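Local coordinates for hypothetical protein PA2201 (Pseudomonas aeruginosa, PDB 2FEF) that is of unknown function but probably acts as an immunity protein that protects against a PoNe-type DNase toxin, at residues 40-45 and 88-93; 182-187 and 261-266. One frame throughout, in Å; residues are numbered along the deposited sequence.

Interaction 1: residues 40-45 and 88-93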
loop_
_atom_site.group_PDB
_atom_site.type_symbol
_atom_site.label_atom_id
_atom_site.label_comp_id
_atom_site.label_asym_id
_atom_site.label_seq_id
_atom_site.Cartn_x
_atom_site.Cartn_y
_atom_site.Cartn_z
ATOM N N ALA B 40 5.813 12.358 5.534
ATOM C CA ALA B 40 5.327 11.462 4.462
ATOM C C ALA B 40 5.610 10.016 4.833
ATOM O O ALA B 40 4.796 9.141 4.553
ATOM C CB ALA B 40 5.950 11.813 3.111
ATOM N N ASP B 41 6.764 9.762 5.456
ATOM C CA ASP B 41 7.101 8.416 5.917
ATOM C C ASP B 41 6.087 7.948 6.980
ATOM O O ASP B 41 5.633 6.815 6.953
ATOM C CB ASP B 41 8.491 8.379 6.564
ATOM C CG ASP B 41 9.627 8.533 5.567
ATOM O OD1 ASP B 41 9.402 8.395 4.349
ATOM O OD2 ASP B 41 10.761 8.784 6.040
ATOM N N TRP B 42 5.782 8.837 7.914
ATOM C CA TRP B 42 4.809 8.591 8.968
ATOM C C TRP B 42 3.463 8.205 8.372
ATOM O O TRP B 42 2.913 7.171 8.754
ATOM C CB TRP B 42 4.630 9.859 9.819
ATOM C CG TRP B 42 3.766 9.616 11.070
ATOM C CD1 TRP B 42 2.471 9.995 11.256
ATOM C CD2 TRP B 42 4.171 8.943 12.266
ATOM N NE1 TRP B 42 2.039 9.597 12.499
ATOM C CE2 TRP B 42 3.064 8.962 13.148
ATOM C CE3 TRP B 42 5.365 8.333 12.679
ATOM C CZ2 TRP B 42 3.104 8.380 14.427
ATOM C CZ3 TRP B 42 5.415 7.752 13.948
ATOM C CH2 TRP B 42 4.282 7.790 14.818
ATOM N N ARG B 43 2.937 9.033 7.455
ATOM C CA ARG B 43 1.660 8.768 6.792
ATOM C C ARG B 43 1.653 7.410 6.101
ATOM O O ARG B 43 0.673 6.678 6.175
ATOM C CB ARG B 43 1.327 9.829 5.729
ATOM C CG ARG B 43 0.924 11.210 6.261
ATOM C CD ARG B 43 0.305 12.083 5.106
ATOM N NE ARG B 43 -0.863 11.407 4.554
ATOM C CZ ARG B 43 -2.133 11.681 4.862
ATOM N NH1 ARG B 43 -2.457 12.701 5.657
ATOM N NH2 ARG B 43 -3.088 10.946 4.340
ATOM N N GLU B 44 2.736 7.090 5.402
ATOM C CA GLU B 44 2.854 5.771 4.737
ATOM C C GLU B 44 2.748 4.593 5.692
ATOM O O GLU B 44 2.079 3.592 5.392
ATOM C CB GLU B 44 4.172 5.655 3.956
ATOM C CG GLU B 44 4.226 6.502 2.698
ATOM C CD GLU B 44 5.660 6.583 2.124
ATOM O OE1 GLU B 44 6.622 6.047 2.749
ATOM O OE2 GLU B 44 5.824 7.225 1.092
ATOM N N LEU B 45 3.425 4.679 6.827
ATOM C CA LEU B 45 3.416 3.568 7.810
ATOM C C LEU B 45 2.056 3.454 8.463
ATOM O O LEU B 45 1.532 2.356 8.668
ATOM C CB LEU B 45 4.500 3.788 8.887
ATOM C CG LEU B 45 5.926 3.527 8.363
ATOM C CD1 LEU B 45 6.920 4.270 9.274
ATOM C CD2 LEU B 45 6.193 2.018 8.334
ATOM N N LEU B 88 10.488 3.506 15.462
ATOM C CA LEU B 88 11.729 4.164 15.081
ATOM C C LEU B 88 11.501 5.591 14.570
ATOM O O LEU B 88 12.162 6.525 15.015
ATOM C CB LEU B 88 12.484 3.291 14.050
ATOM C CG LEU B 88 13.795 3.924 13.574
ATOM C CD1 LEU B 88 14.807 4.079 14.736
ATOM C CD2 LEU B 88 14.355 3.118 12.423
ATOM N N LYS B 89 10.569 5.774 13.638
ATOM C CA LYS B 89 10.272 7.115 13.155
ATOM C C LYS B 89 9.838 8.057 14.290
ATOM O O LYS B 89 10.180 9.250 14.307
ATOM C CB LYS B 89 9.167 7.015 12.107
ATOM C CG LYS B 89 9.648 6.284 10.856
ATOM C CD LYS B 89 10.577 7.181 10.022
ATOM C CE LYS B 89 11.350 6.327 9.029
ATOM N NZ LYS B 89 12.312 7.215 8.296
ATOM N N ALA B 90 9.060 7.528 15.237
ATOM C CA ALA B 90 8.600 8.339 16.365
ATOM C C ALA B 90 9.789 8.767 17.276
ATOM O O ALA B 90 9.828 9.885 17.781
ATOM C CB ALA B 90 7.570 7.549 17.156
ATOM N N ILE B 91 10.745 7.876 17.482
ATOM C CA ILE B 91 11.994 8.229 18.178
ATOM C C ILE B 91 12.740 9.377 17.453
ATOM O O ILE B 91 13.106 10.427 18.066
ATOM C CB ILE B 91 12.963 6.996 18.334
ATOM C CG1 ILE B 91 12.261 5.860 19.113
ATOM C CG2 ILE B 91 14.272 7.478 19.101
ATOM C CD1 ILE B 91 12.999 4.524 19.071
ATOM N N ASP B 92 12.967 9.198 16.151
ATOM C CA ASP B 92 13.582 10.284 15.326
ATOM C C ASP B 92 12.877 11.635 15.505
ATOM O O ASP B 92 13.520 12.689 15.633
ATOM C CB ASP B 92 13.493 9.929 13.839
ATOM C CG ASP B 92 14.545 8.925 13.376
ATOM O OD1 ASP B 92 15.437 8.543 14.161
ATOM O OD2 ASP B 92 14.435 8.486 12.187
ATOM N N ARG B 93 11.542 11.590 15.542
ATOM C CA ARG B 93 10.722 12.799 15.522
ATOM C C ARG B 93 10.774 13.566 16.841
ATOM O O ARG B 93 10.381 14.734 16.890
ATOM C CB ARG B 93 9.256 12.463 15.199
ATOM C CG ARG B 93 8.348 13.714 15.072
ATOM C CD ARG B 93 8.813 14.627 13.945
ATOM N NE ARG B 93 8.016 15.865 13.869
ATOM C CZ ARG B 93 8.154 16.907 14.684
ATOM N NH1 ARG B 93 9.089 16.897 15.645
ATOM N NH2 ARG B 93 7.355 17.976 14.524
#

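Interaction 2: residues 182-187 and 261-266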
loop_
_atom_site.group_PDB
_atom_site.type_symbol
_atom_site.label_atom_id
_atom_site.label_comp_id
_atom_site.label_asym_id
_atom_site.label_seq_id
_atom_site.Cartn_x
_atom_site.Cartn_y
_atom_site.Cartn_z
ATOM N N ASP B 182 20.764 -11.309 25.974
ATOM C CA ASP B 182 20.705 -11.815 27.351
ATOM C C ASP B 182 20.948 -10.730 28.416
ATOM O O ASP B 182 20.207 -10.677 29.413
ATOM C CB ASP B 182 21.658 -12.997 27.574
ATOM C CG ASP B 182 21.154 -14.299 26.935
ATOM O OD1 ASP B 182 20.003 -14.340 26.449
ATOM O OD2 ASP B 182 21.925 -15.291 26.940
ATOM N N TYR B 183 21.951 -9.870 28.219
ATOM C CA TYR B 183 22.140 -8.702 29.099
ATOM C C TYR B 183 20.937 -7.768 29.121
ATOM O O TYR B 183 20.530 -7.322 30.192
ATOM C CB TYR B 183 23.410 -7.923 28.743
ATOM C CG TYR B 183 24.628 -8.476 29.450
ATOM C CD1 TYR B 183 25.206 -9.667 29.043
ATOM C CD2 TYR B 183 25.208 -7.786 30.518
ATOM C CE1 TYR B 183 26.330 -10.186 29.689
ATOM C CE2 TYR B 183 26.338 -8.293 31.170
ATOM C CZ TYR B 183 26.885 -9.502 30.743
ATOM O OH TYR B 183 27.985 -10.032 31.373
ATOM N N LEU B 184 20.375 -7.469 27.946
ATOM C CA LEU B 184 19.200 -6.585 27.870
ATOM C C LEU B 184 17.977 -7.160 28.577
ATOM O O LEU B 184 17.219 -6.425 29.194
ATOM C CB LEU B 184 18.866 -6.222 26.423
ATOM C CG LEU B 184 19.933 -5.366 25.717
ATOM C CD1 LEU B 184 19.548 -5.105 24.263
ATOM C CD2 LEU B 184 20.153 -4.042 26.497
ATOM N N GLY B 185 17.770 -8.469 28.470
ATOM C CA GLY B 185 16.621 -9.101 29.115
ATOM C C GLY B 185 16.841 -9.710 30.479
ATOM O O GLY B 185 15.900 -10.271 31.063
ATOM N N ALA B 186 18.064 -9.595 30.994
ATOM C CA ALA B 186 18.480 -10.293 32.214
ATOM C C ALA B 186 17.571 -10.030 33.413
ATOM O O ALA B 186 17.111 -10.975 34.057
ATOM C CB ALA B 186 19.935 -9.958 32.557
ATOM N N ALA B 187 17.298 -8.752 33.691
ATOM C CA ALA B 187 16.467 -8.354 34.840
ATOM C C ALA B 187 15.047 -8.817 34.645
ATOM O O ALA B 187 14.413 -9.281 35.588
ATOM C CB ALA B 187 16.481 -6.837 35.033
ATOM N N SER B 261 22.119 2.854 25.490
ATOM C CA SER B 261 21.120 3.587 26.282
ATOM C C SER B 261 20.380 2.645 27.242
ATOM O O SER B 261 20.233 2.977 28.427
ATOM C CB SER B 261 20.149 4.356 25.371
ATOM O OG SER B 261 20.895 5.060 24.356
ATOM N N ALA B 262 19.960 1.461 26.758
ATOM C CA ALA B 262 19.258 0.504 27.632
ATOM C C ALA B 262 20.186 -0.013 28.730
ATOM O O ALA B 262 19.778 -0.190 29.880
ATOM C CB ALA B 262 18.655 -0.638 26.807
ATOM N N LEU B 263 21.460 -0.221 28.405
ATOM C CA LEU B 263 22.422 -0.639 29.447
ATOM C C LEU B 263 22.543 0.401 30.564
ATOM O O LEU B 263 22.710 0.041 31.730
ATOM C CB LEU B 263 23.807 -0.987 28.831
ATOM C CG LEU B 263 23.843 -2.260 27.975
ATOM C CD1 LEU B 263 25.098 -2.330 27.063
ATOM C CD2 LEU B 263 23.711 -3.522 28.838
ATOM N N GLY B 264 22.426 1.684 30.227
ATOM C CA GLY B 264 22.415 2.745 31.236
ATOM C C GLY B 264 21.258 2.636 32.235
ATOM O O GLY B 264 21.431 2.862 33.436
ATOM N N VAL B 265 20.076 2.301 31.745
ATOM C CA VAL B 265 18.933 2.087 32.632
ATOM C C VAL B 265 19.187 0.868 33.524
ATOM O O VAL B 265 18.957 0.914 34.736
ATOM C CB VAL B 265 17.626 1.904 31.820
ATOM C CG1 VAL B 265 16.432 1.567 32.762
ATOM C CG2 VAL B 265 17.321 3.191 30.992
ATOM N N LEU B 266 19.653 -0.217 32.906
ATOM C CA LEU B 266 19.892 -1.487 33.607
ATOM C C LEU B 266 20.983 -1.408 34.678
ATOM O O LEU B 266 20.847 -2.003 35.764
ATOM C CB LEU B 266 20.222 -2.569 32.589
ATOM C CG LEU B 266 19.075 -2.931 31.637
ATOM C CD1 LEU B 266 19.582 -3.893 30.548
ATOM C CD2 LEU B 266 17.855 -3.488 32.387
#

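Interaction 1: residues 40-45 and 88-93
Lys89 of helix 66-93 reaches across to helix 35-54 and touches three of its residues in succession. The two short helical segments run nearly antiparallel, at 153°, with axes 10.7 Å apart, and Lys89 bridges the gap from the point where its backbone lies nearest Trp42. Its CB sits at the edge of the Trp42 indole, near the ring plane and 4.1 Å from CE3. One bond further, Lys89 CG packs 3.7 Å from CD1 of Leu45, the two side chains crossing at about a right angle. A bend at chi2 (-74°) then turns the chain out of the apolar part of the contact, and the straight remainder carries CE and NZ to Asp41. There Lys89 NZ forms a salt bridge of 3.2 Å with Asp41 OD2, which it meets from above the carboxylate, 39° out of its plane. The other oxygen, Asp41 OD1, is engaged by Arg43 of the second subunit, so this carboxylate joins an intramolecular charge pair to the subunit interface.

Trp42 holds CG anti to its own backbone N, and the six-membered part of the indole extends to the neighbouring Ala90, whose CB lies 3.9 Å from Trp42 CZ3. Ile103 of helix 97-127 touches both residues, and Trp38 stacks on the indole. Apolar contacts thus flank CB and CG of Lys89, while its ammonium end pairs with a carboxylate that also faces an arginine of another subunit; two cationic partners would be expected to stabilise Asp41 in its ionised form.

Interaction 2: residues 182-187 and 261-266
Leu184 and Leu266 meet where helix 179-189 packs against helix 258-267, a helix-helix contact within the all-helical PoNi-like C-terminal region. The segments run in roughly the same direction, at 34°, with axes 9.9 Å apart, and Leu184 and Leu263 mark the closest approach of the backbones.

The tight part of the contact gathers round two methyl groups, CD2 of Leu184 and CD1 of Leu266. CD2 of Leu184 rests 3.7 Å from CB of Ala262, a small side chain that lets the leucine come close to the opposing helix. The same CD2 lies 4.1 Å from CD1 of Leu266, and the two leucines cross at about a right angle. Leu263 approaches less closely, its CD2 being 4.3 Å from Leu184 CD2. Beyond the pair, Leu150 of helix 146-158 packs on Leu184 and Val157 on Ala262, so a third helix adds to this buried side.

The side chains of Tyr183 and Ala187 are held more loosely. Of the Tyr183 side chain, CB is the part nearest the other helix, 4.4 Å from CD2 of Leu263, while the ring leads away to meet Phe211, with a 1,2-ethanediol molecule, probably from the crystallisation liquor, beside the side chain. Ala187, on the exposed side, barely touches: its CB is 4.5 Å from Leu266 CD2. The attraction between the segments is therefore apolar and rests on dispersion and burial rather than on polar pairing. Leu266, with CG anti to its carbonyl carbon (chi1 -66°), also directs a methyl at the backbone across from it: CD1 of Leu266 lies 3.6 Å from O of Tyr183 and close to O of Leu184 as well.

In the fold
Both contacts join helices, but different ones: interaction 1 pairs helices 35-54 and 66-93 in the N-terminal domain-like region, interaction 2 helices 179-189 and 258-267 in the PoNi-like region. They lie on opposite sides of the chain's centre, their own centres 26 Å apart, and do not touch. Each is partly buried and covers a similar area, yet the chemistry differs. Interaction 1 adds an ion pair to its apolar packing and adjoins other subunits of the trimeric assembly; interaction 2 is aliphatic and meets no other protein chain there. The helices run in nearly opposite directions in the first and in roughly the same direction in the second, each tilted by about 30°.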